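PDB 5FX0: calcium binding protein from Fasciola hepatica, which probably binds calcium ions through its EF-hand part, the piece described here being its dynein light chain-like domain. Local coordinates for residues E16-M22 with F85-R91; V70-G74 with G93-C97. One frame throughout, in Å; residues are numbered along the deposited sequence.

Interaction 1: residues E16-M22 with F85-R91; sequences EMIATTM and FLSIQFR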
loop_
_atom_site.group_PDB
_atom_site.type_symbol
_atom_site.label_atom_id
_atom_site.label_comp_id
_atom_site.label_asym_id
_atom_site.label_seq_id
_atom_site.Cartn_x
_atom_site.Cartn_y
_atom_site.Cartn_z
ATOM N N GLU A 16 -5.815 -13.964 -9.510
ATOM C CA GLU A 16 -4.864 -14.802 -8.782
ATOM C C GLU A 16 -4.735 -14.334 -7.323
ATOM O O GLU A 16 -4.265 -13.227 -7.052
ATOM C CB GLU A 16 -3.519 -14.741 -9.483
ATOM C CG GLU A 16 -2.397 -15.603 -8.891
ATOM C CD GLU A 16 -0.996 -15.045 -9.219
ATOM O OE1 GLU A 16 -0.733 -14.671 -10.399
ATOM O OE2 GLU A 16 -0.155 -14.966 -8.293
ATOM N N MET A 17 -5.136 -15.187 -6.384
ATOM C CA MET A 17 -5.077 -14.865 -4.967
ATOM C C MET A 17 -3.641 -14.898 -4.533
ATOM O O MET A 17 -2.916 -15.773 -4.959
ATOM C CB MET A 17 -5.873 -15.875 -4.127
ATOM C CG MET A 17 -6.120 -15.449 -2.671
ATOM S SD MET A 17 -7.080 -13.920 -2.468
ATOM C CE MET A 17 -8.410 -14.076 -3.678
ATOM N N ILE A 18 -3.250 -13.926 -3.715
ATOM C CA ILE A 18 -1.917 -13.844 -3.094
ATOM C C ILE A 18 -2.036 -14.253 -1.615
ATOM O O ILE A 18 -1.433 -15.232 -1.200
ATOM C CB ILE A 18 -1.316 -12.422 -3.245
ATOM C CG1 ILE A 18 -1.106 -12.103 -4.729
ATOM C CG2 ILE A 18 0.012 -12.321 -2.515
ATOM C CD1 ILE A 18 -0.765 -10.654 -5.044
ATOM N N ALA A 19 -2.856 -13.522 -0.861
ATOM C CA ALA A 19 -3.112 -13.754 0.556
ATOM C C ALA A 19 -4.423 -13.130 0.952
ATOM O O ALA A 19 -4.751 -12.010 0.517
ATOM C CB ALA A 19 -2.013 -13.162 1.442
ATOM N N THR A 20 -5.151 -13.835 1.815
ATOM C CA THR A 20 -6.397 -13.318 2.352
ATOM C C THR A 20 -6.714 -13.877 3.730
ATOM O O THR A 20 -6.306 -14.991 4.076
ATOM C CB THR A 20 -7.574 -13.567 1.351
ATOM O OG1 THR A 20 -8.746 -12.865 1.777
ATOM C CG2 THR A 20 -7.894 -15.007 1.213
ATOM N N THR A 21 -7.437 -13.083 4.517
ATOM C CA THR A 21 -8.075 -13.576 5.733
ATOM C C THR A 21 -9.589 -13.542 5.632
ATOM O O THR A 21 -10.243 -13.736 6.625
ATOM C CB THR A 21 -7.632 -12.795 6.989
ATOM O OG1 THR A 21 -8.026 -11.430 6.872
ATOM C CG2 THR A 21 -6.127 -12.886 7.182
ATOM N N MET A 22 -10.147 -13.341 4.442
ATOM C CA MET A 22 -11.597 -13.210 4.289
ATOM C C MET A 22 -12.247 -14.533 3.945
ATOM O O MET A 22 -11.610 -15.450 3.424
ATOM C CB MET A 22 -11.954 -12.190 3.210
ATOM C CG MET A 22 -11.404 -10.804 3.478
ATOM S SD MET A 22 -11.964 -9.618 2.233
ATOM C CE MET A 22 -13.579 -9.234 2.922
ATOM N N PHE A 85 -7.184 -8.952 11.226
ATOM C CA PHE A 85 -8.035 -7.987 10.516
ATOM C C PHE A 85 -8.390 -8.578 9.173
ATOM O O PHE A 85 -7.657 -9.427 8.648
ATOM C CB PHE A 85 -7.334 -6.629 10.338
ATOM C CG PHE A 85 -6.023 -6.707 9.586
ATOM C CD1 PHE A 85 -4.855 -7.060 10.240
ATOM C CD2 PHE A 85 -5.960 -6.421 8.226
ATOM C CE1 PHE A 85 -3.640 -7.125 9.552
ATOM C CE2 PHE A 85 -4.752 -6.480 7.530
ATOM C CZ PHE A 85 -3.588 -6.830 8.193
ATOM N N LEU A 86 -9.511 -8.142 8.619
ATOM C CA LEU A 86 -9.890 -8.541 7.267
ATOM C C LEU A 86 -8.949 -7.878 6.267
ATOM O O LEU A 86 -8.757 -6.659 6.291
ATOM C CB LEU A 86 -11.312 -8.142 6.939
ATOM C CG LEU A 86 -12.406 -8.759 7.793
ATOM C CD1 LEU A 86 -13.745 -8.180 7.359
ATOM C CD2 LEU A 86 -12.405 -10.274 7.665
ATOM N N SER A 87 -8.357 -8.707 5.418
ATOM C CA SER A 87 -7.544 -8.256 4.319
ATOM C C SER A 87 -7.650 -9.206 3.155
ATOM O O SER A 87 -7.985 -10.387 3.297
ATOM C CB SER A 87 -6.085 -8.189 4.736
ATOM O OG SER A 87 -5.595 -9.497 4.927
ATOM N N ILE A 88 -7.307 -8.673 2.002
ATOM C CA ILE A 88 -7.230 -9.432 0.774
ATOM C C ILE A 88 -6.153 -8.791 -0.098
ATOM O O ILE A 88 -5.974 -7.554 -0.104
ATOM C CB ILE A 88 -8.602 -9.539 0.109
ATOM C CG1 ILE A 88 -8.603 -10.566 -1.006
ATOM C CG2 ILE A 88 -9.120 -8.196 -0.400
ATOM C CD1 ILE A 88 -10.010 -10.927 -1.423
ATOM N N GLN A 89 -5.392 -9.657 -0.752
ATOM C CA GLN A 89 -4.340 -9.290 -1.681
ATOM C C GLN A 89 -4.504 -10.211 -2.857
ATOM O O GLN A 89 -4.546 -11.413 -2.695
ATOM C CB GLN A 89 -2.990 -9.504 -1.069
ATOM C CG GLN A 89 -2.810 -8.752 0.225
ATOM C CD GLN A 89 -1.550 -9.172 0.909
ATOM O OE1 GLN A 89 -0.510 -9.341 0.279
ATOM N NE2 GLN A 89 -1.638 -9.381 2.201
ATOM N N PHE A 90 -4.642 -9.646 -4.036
ATOM C CA PHE A 90 -4.789 -10.449 -5.225
ATOM C C PHE A 90 -4.260 -9.730 -6.445
ATOM O O PHE A 90 -4.047 -8.532 -6.422
ATOM C CB PHE A 90 -6.246 -10.885 -5.400
ATOM C CG PHE A 90 -7.201 -9.763 -5.592
ATOM C CD1 PHE A 90 -7.706 -9.095 -4.516
ATOM C CD2 PHE A 90 -7.610 -9.387 -6.863
ATOM C CE1 PHE A 90 -8.597 -8.043 -4.680
ATOM C CE2 PHE A 90 -8.497 -8.330 -7.046
ATOM C CZ PHE A 90 -9.002 -7.670 -5.948
ATOM N N ARG A 91 -4.020 -10.497 -7.487
ATOM C CA ARG A 91 -3.503 -9.987 -8.740
ATOM C C ARG A 91 -4.601 -10.144 -9.796
ATOM O O ARG A 91 -5.284 -11.170 -9.872
ATOM C CB ARG A 91 -2.242 -10.755 -9.116
ATOM C CG ARG A 91 -1.682 -10.475 -10.512
ATOM C CD ARG A 91 -0.322 -11.132 -10.754
ATOM N NE ARG A 91 0.718 -10.469 -9.956
ATOM C CZ ARG A 91 1.190 -10.871 -8.764
ATOM N NH1 ARG A 91 0.768 -11.986 -8.175
ATOM N NH2 ARG A 91 2.112 -10.136 -8.146
#
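E16 and R91 face each other as a hydrogen-bonded pair at one end of two antiparallel strands, the outermost strand 15-20 and its neighbour 87-92 in the sheet of this dynein light chain-like domain. E16 N reaches R91 O at 2.9 Å, almost straight, and R91 N returns to E16 O. The side chain of E16 runs alongside that of R91. Its CB lies near R91 O, its CG stands anti to the backbone N (chi1 -178°), and its carboxylate comes to the edge of the guanidinium: OE1 is 3.6 Å from the methylene R91 CD, while OE2 forms a salt bridge with R91 NH1 at 3.1 Å. The hydrogen bond within that bridge is weak, and the two planes are 36° apart; opposite charges probably suit this exposed strand end.

Further along, the register slips by one residue, and I18 and A19 stand opposite the single Q89 in a classic beta bulge, both N-H groups approaching Q89 O from one side of its carbonyl plane. Q89 N goes to A19 O at 2.7 Å, and the small A19 CB packs by the Q89 amide, whose OE1 is held by Y76. Where the strand ends, threonine hydroxyls can bond to the backbone. T20 OG1 meets S87 O in its carbonyl plane at 3.0 Å and accepts from M22 N in an ST turn; T21 OG1 donates to F85 O at 2.7 Å and accepts from S87 N. M22 crosses I88 at about a right angle, with M22 SD 4.0 Å from I88 CB. The pairing is therefore mainly polar, with hydroxyls extending the backbone bonding past the strand end.

Interaction 2: residues V70-G74 with G93-C97; sequences VILTG and GRHIC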
loop_
_atom_site.group_PDB
_atom_site.type_symbol
_atom_site.label_atom_id
_atom_site.label_comp_id
_atom_site.label_asym_id
_atom_site.label_seq_id
_atom_site.Cartn_x
_atom_site.Cartn_y
_atom_site.Cartn_z
ATOM N N VAL A 70 -5.026 -0.195 -1.889
ATOM C CA VAL A 70 -3.838 0.193 -2.614
ATOM C C VAL A 70 -3.786 -0.687 -3.853
ATOM O O VAL A 70 -3.973 -1.902 -3.766
ATOM C CB VAL A 70 -2.564 0.009 -1.760
ATOM C CG1 VAL A 70 -1.299 0.277 -2.567
ATOM C CG2 VAL A 70 -2.582 0.935 -0.566
ATOM N N ILE A 71 -3.542 -0.074 -5.006
ATOM C CA ILE A 71 -3.342 -0.798 -6.241
ATOM C C ILE A 71 -1.929 -0.530 -6.669
ATOM O O ILE A 71 -1.454 0.610 -6.589
ATOM C CB ILE A 71 -4.328 -0.370 -7.330
ATOM C CG1 ILE A 71 -5.759 -0.558 -6.839
ATOM C CG2 ILE A 71 -4.144 -1.198 -8.594
ATOM C CD1 ILE A 71 -6.781 -0.061 -7.840
ATOM N N LEU A 72 -1.249 -1.574 -7.121
ATOM C CA LEU A 72 0.094 -1.405 -7.596
ATOM C C LEU A 72 0.494 -2.401 -8.641
ATOM O O LEU A 72 -0.228 -3.321 -8.948
ATOM C CB LEU A 72 1.071 -1.451 -6.438
ATOM C CG LEU A 72 1.129 -2.765 -5.680
ATOM C CD1 LEU A 72 2.556 -3.268 -5.612
ATOM C CD2 LEU A 72 0.569 -2.547 -4.289
ATOM N N THR A 73 1.651 -2.140 -9.219
ATOM C CA THR A 73 2.371 -3.045 -10.086
ATOM C C THR A 73 3.757 -3.033 -9.475
ATOM O O THR A 73 4.286 -1.966 -9.164
ATOM C CB THR A 73 2.431 -2.507 -11.534
ATOM O OG1 THR A 73 3.374 -1.431 -11.611
ATOM C CG2 THR A 73 1.082 -1.986 -11.944
ATOM N N GLY A 74 4.338 -4.196 -9.290
ATOM C CA GLY A 74 5.683 -4.299 -8.759
ATOM C C GLY A 74 5.632 -5.223 -7.581
ATOM O O GLY A 74 4.766 -6.082 -7.517
ATOM N N GLY A 93 -4.221 -9.456 -13.760
ATOM C CA GLY A 93 -3.257 -9.057 -14.775
ATOM C C GLY A 93 -2.020 -8.410 -14.197
ATOM O O GLY A 93 -1.306 -9.005 -13.385
ATOM N N ARG A 94 -1.778 -7.178 -14.607
ATOM C CA ARG A 94 -0.629 -6.408 -14.127
ATOM C C ARG A 94 -0.857 -5.706 -12.788
ATOM O O ARG A 94 0.104 -5.297 -12.126
ATOM C CB ARG A 94 -0.187 -5.387 -15.191
ATOM C CG ARG A 94 -1.112 -4.218 -15.476
ATOM C CD ARG A 94 -0.425 -3.235 -16.434
ATOM N NE ARG A 94 -1.201 -2.014 -16.618
ATOM C CZ ARG A 94 -2.306 -1.900 -17.370
ATOM N NH1 ARG A 94 -2.803 -2.936 -18.056
ATOM N NH2 ARG A 94 -2.928 -0.725 -17.438
ATOM N N HIS A 95 -2.115 -5.534 -12.414
ATOM C CA HIS A 95 -2.466 -4.862 -11.174
ATOM C C HIS A 95 -2.595 -5.804 -9.984
ATOM O O HIS A 95 -3.120 -6.908 -10.106
ATOM C CB HIS A 95 -3.756 -4.102 -11.374
ATOM C CG HIS A 95 -3.640 -3.053 -12.420
ATOM N ND1 HIS A 95 -2.762 -1.996 -12.307
ATOM C CD2 HIS A 95 -4.247 -2.917 -13.619
ATOM C CE1 HIS A 95 -2.853 -1.238 -13.381
ATOM N NE2 HIS A 95 -3.743 -1.779 -14.193
ATOM N N ILE A 96 -2.095 -5.338 -8.844
ATOM C CA ILE A 96 -2.188 -6.026 -7.563
ATOM C C ILE A 96 -3.083 -5.131 -6.740
ATOM O O ILE A 96 -2.832 -3.939 -6.656
ATOM C CB ILE A 96 -0.809 -6.179 -6.874
ATOM C CG1 ILE A 96 0.066 -7.194 -7.637
ATOM C CG2 ILE A 96 -0.962 -6.593 -5.404
ATOM C CD1 ILE A 96 1.557 -7.075 -7.359
ATOM N N CYS A 97 -4.124 -5.707 -6.148
ATOM C CA CYS A 97 -4.979 -5.004 -5.213
ATOM C C CYS A 97 -4.710 -5.461 -3.778
ATOM O O CYS A 97 -4.819 -6.628 -3.478
ATOM C CB CYS A 97 -6.443 -5.223 -5.576
ATOM S SG CYS A 97 -7.565 -4.382 -4.455
#
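I71 and H95 approach because I71 CG2 lies opposite the backbone N, while H95 turns CG beside its own N (chi1 -61°); I71 CG2 then lies 4.0 Å from H95 CB. The setting is an antiparallel pair of strands, 67-72 and 95-101, in the sheet of the dynein light chain-like fold. L72 and I96 form the hydrogen-bonded pair: L72 N meets I96 O at 2.9 Å in the carbonyl plane, and I96 N-H donates a hydrogen bond to L72 O at 2.8 Å. The neighbouring I71 and C97 form a non-hydrogen-bonded pair. Next to it, I71 CA makes a CA-H...O contact with I96 O at 3.2 Å.

The two faces suit different residues. I71 and C97 turn to the helices, where F34 touches both and V51 and A52 cover I71, so the branched apolar I71 packs among them and the smaller C97 sits beside F34. On the other face L72 CG meets I96 CB at 4.1 Å, the two branched chains crossing at a slant. T73 lies alongside H95 and brings its methyl, rather than its hydroxyl, to R94 O, with CG2 at 3.5 Å. Strand 67-72 is the last of this chain's sheet but does not end it: residues V70 to G74 pair antiparallel with a strand of the second subunit, carrying the sheet across the dimer interface. At G74 the backbone angles would bring a CB too close to T73 O, so glycine suits the place. R94 forms a salt bridge with D45 through NH2, and its aliphatic part covers one face of the H95 ring, with R94 CG 3.8 Å above the ring centre.

Both contacts belong to one antiparallel sheet, whose order is 15-20, 87-92, 95-101, 67-72: interaction 1 joins the first two strands and interaction 2 the last two. The strands between them, 87-92 and 95-101, are successive in the chain and adjacent in the sheet, and a probable hydrogen bond from C97 N to F90 O, 2.8 Å long, ties the two contacts together. Interaction 1 is only partly buried and adds side-chain hydroxyl bonds and one weakly bonded salt bridge to its backbone bonds, whereas interaction 2 is buried, its direct side-chain contacts largely apolar. F34 of helix 24-40 reaches both. The second subunit continues the sheet beside interaction 2 but does not touch interaction 1.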